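Long-range contact in alanine racemase, biosynthetic (Pseudomonas aeruginosa PAO1, PDB 6A2F), which belongs to the alanine racemase family, built from an N-terminal barrel domain of the TIM-barrel clan and a C-terminal domain rich in beta strands: residues 157-162 with 191-196. Sequence-based numbering, arbitrary orientation.
Sequences ISHFAC and LANSAA
A loop packs against a second loop and the start of the helix that follows it, bridged by water, where Phe160 lies against Leu191 and Ala196 and His159 meets Asn193 beside the bound D-lysine. Leu191 CD1 sits over one face of the Phe160 ring, 4.2 Å from its centroid and offset toward the rim, a CH-pi contact. The CE2 corner of the Phe160 ring also reaches Ala196 CB at 3.7 Å, and Thr171 and Gln174 of helix 169-179 touch the same side chain. Leu191 CA also points its C-H at Ser158 O, 3.5 Å away.

The segments run off the C-terminal ends of neighbouring parallel strands, 151-157 and 189-190, of the TIM-barrel-clan domain, where such barrels place their active sites. At the first residue of helix 194-199, Ser194 OG is hydrogen-bonded to a phosphate oxygen of the pyridoxal phosphate-modified lysine at position 34.

Asn193 is the N-cap of that helix: its OD1 accepts from Ala196 N at 3.1 Å, the donor tilted 19° from the carbonyl plane. With chi1 at 54°, CG stands between backbone N and carbonyl carbon, which lets OD1 turn back to the helix while ND2 faces His159. The His159 ring meets the amide nearly perpendicularly, His159 CE1 lying 3.5 Å from Asn193 ND2. One water weakly links His159 NE2 to ND2; a second accepts from Asn193 ND2 and donates weakly to Phe160 O. A third accepts from Phe160 N and donates to Leu191 O, both at 2.8 Å. Beyond the two segments, His159 NE2 is hydrogen-bonded to Tyr254 OH of the second subunit and ND1 to Arg209.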
loop_
_atom_site.group_PDB
_atom_site.type_symbol
_atom_site.label_atom_id
_atom_site.label_comp_id
_atom_site.label_asym_id
_atom_site.label_seq_id
_atom_site.Cartn_x
_atom_site.Cartn_y
_atom_site.Cartn_z
ATOM N N ILE A 157 27.844 3.953 -12.109
ATOM C CA ILE A 157 26.744 4.315 -11.213
ATOM C C ILE A 157 26.926 3.693 -9.817
ATOM O O ILE A 157 27.366 2.545 -9.684
ATOM C CB ILE A 157 25.347 3.991 -11.829
ATOM C CG1 ILE A 157 24.217 4.626 -11.002
ATOM C CG2 ILE A 157 25.141 2.487 -12.005
ATOM C CD1 ILE A 157 22.832 4.482 -11.600
ATOM N N SER A 158 26.618 4.480 -8.788
ATOM C CA SER A 158 26.551 3.997 -7.417
ATOM C C SER A 158 25.503 4.803 -6.658
ATOM O O SER A 158 25.012 5.819 -7.158
ATOM C CB SER A 158 27.914 4.086 -6.730
ATOM O OG SER A 158 28.005 3.150 -5.672
ATOM N N HIS A 159 25.168 4.356 -5.455
ATOM C CA HIS A 159 24.050 4.920 -4.709
ATOM C C HIS A 159 24.380 5.004 -3.214
ATOM O O HIS A 159 24.875 4.035 -2.634
ATOM C CB HIS A 159 22.796 4.067 -4.953
ATOM C CG HIS A 159 21.533 4.659 -4.409
ATOM N ND1 HIS A 159 20.874 5.705 -5.020
ATOM C CD2 HIS A 159 20.795 4.336 -3.320
ATOM C CE1 HIS A 159 19.791 6.007 -4.326
ATOM N NE2 HIS A 159 19.720 5.190 -3.289
ATOM N N PHE A 160 24.107 6.164 -2.609
ATOM C CA PHE A 160 24.390 6.422 -1.188
ATOM C C PHE A 160 23.421 5.699 -0.265
ATOM O O PHE A 160 22.266 5.486 -0.624
ATOM C CB PHE A 160 24.288 7.917 -0.878
ATOM C CG PHE A 160 25.448 8.737 -1.371
ATOM C CD1 PHE A 160 26.736 8.522 -0.888
ATOM C CD2 PHE A 160 25.242 9.763 -2.291
ATOM C CE1 PHE A 160 27.798 9.297 -1.327
ATOM C CE2 PHE A 160 26.302 10.543 -2.733
ATOM C CZ PHE A 160 27.580 10.310 -2.251
ATOM N N ALA A 161 23.886 5.351 0.933
ATOM C CA ALA A 161 23.028 4.716 1.947
ATOM C C ALA A 161 22.500 5.693 3.007
ATOM O O ALA A 161 21.478 5.430 3.647
ATOM C CB ALA A 161 23.760 3.556 2.615
ATOM N N CYS A 162 23.205 6.805 3.200
ATOM C CA CYS A 162 22.919 7.709 4.315
ATOM C C CYS A 162 23.041 9.186 3.946
ATOM O O CYS A 162 23.226 10.034 4.826
ATOM C CB CYS A 162 23.843 7.417 5.503
ATOM S SG CYS A 162 23.949 5.694 6.026
ATOM N N LEU A 191 25.931 9.422 -9.389
ATOM C CA LEU A 191 26.053 9.072 -7.971
ATOM C C LEU A 191 24.950 9.679 -7.088
ATOM O O LEU A 191 24.586 9.102 -6.063
ATOM C CB LEU A 191 27.441 9.479 -7.458
ATOM C CG LEU A 191 27.853 9.308 -5.988
ATOM C CD1 LEU A 191 27.704 7.875 -5.499
ATOM C CD2 LEU A 191 29.284 9.790 -5.813
ATOM N N ALA A 192 24.412 10.824 -7.505
ATOM C CA ALA A 192 23.540 11.636 -6.649
ATOM C C ALA A 192 22.045 11.307 -6.718
ATOM O O ALA A 192 21.409 11.481 -7.768
ATOM C CB ALA A 192 23.760 13.116 -6.944
ATOM N N ASN A 193 21.494 10.849 -5.591
ATOM C CA ASN A 193 20.035 10.828 -5.380
ATOM C C ASN A 193 19.550 12.228 -4.949
ATOM O O ASN A 193 20.340 13.174 -4.931
ATOM C CB ASN A 193 19.624 9.741 -4.368
ATOM C CG ASN A 193 20.367 9.843 -3.035
ATOM O OD1 ASN A 193 21.032 10.841 -2.740
ATOM N ND2 ASN A 193 20.246 8.802 -2.220
ATOM N N SER A 194 18.268 12.360 -4.602
ATOM C CA SER A 194 17.700 13.659 -4.212
ATOM C C SER A 194 18.495 14.290 -3.077
ATOM O O SER A 194 18.894 15.458 -3.156
ATOM C CB SER A 194 16.233 13.521 -3.799
ATOM O OG SER A 194 15.419 13.108 -4.882
ATOM N N ALA A 195 18.732 13.498 -2.034
ATOM C CA ALA A 195 19.528 13.916 -0.888
ATOM C C ALA A 195 20.848 14.546 -1.330
ATOM O O ALA A 195 21.168 15.671 -0.935
ATOM C CB ALA A 195 19.774 12.737 0.043
ATOM N N ALA A 196 21.587 13.827 -2.172
ATOM C CA ALA A 196 22.890 14.281 -2.635
ATOM C C ALA A 196 22.794 15.448 -3.614
ATOM O O ALA A 196 23.683 16.300 -3.642
ATOM C CB ALA A 196 23.672 13.125 -3.249
HETATM O O HOH W 1 17.609 7.360 -2.032
HETATM O O HOH W 2 21.129 7.941 0.587
HETATM O O HOH W 3 22.776 7.956 -4.326
#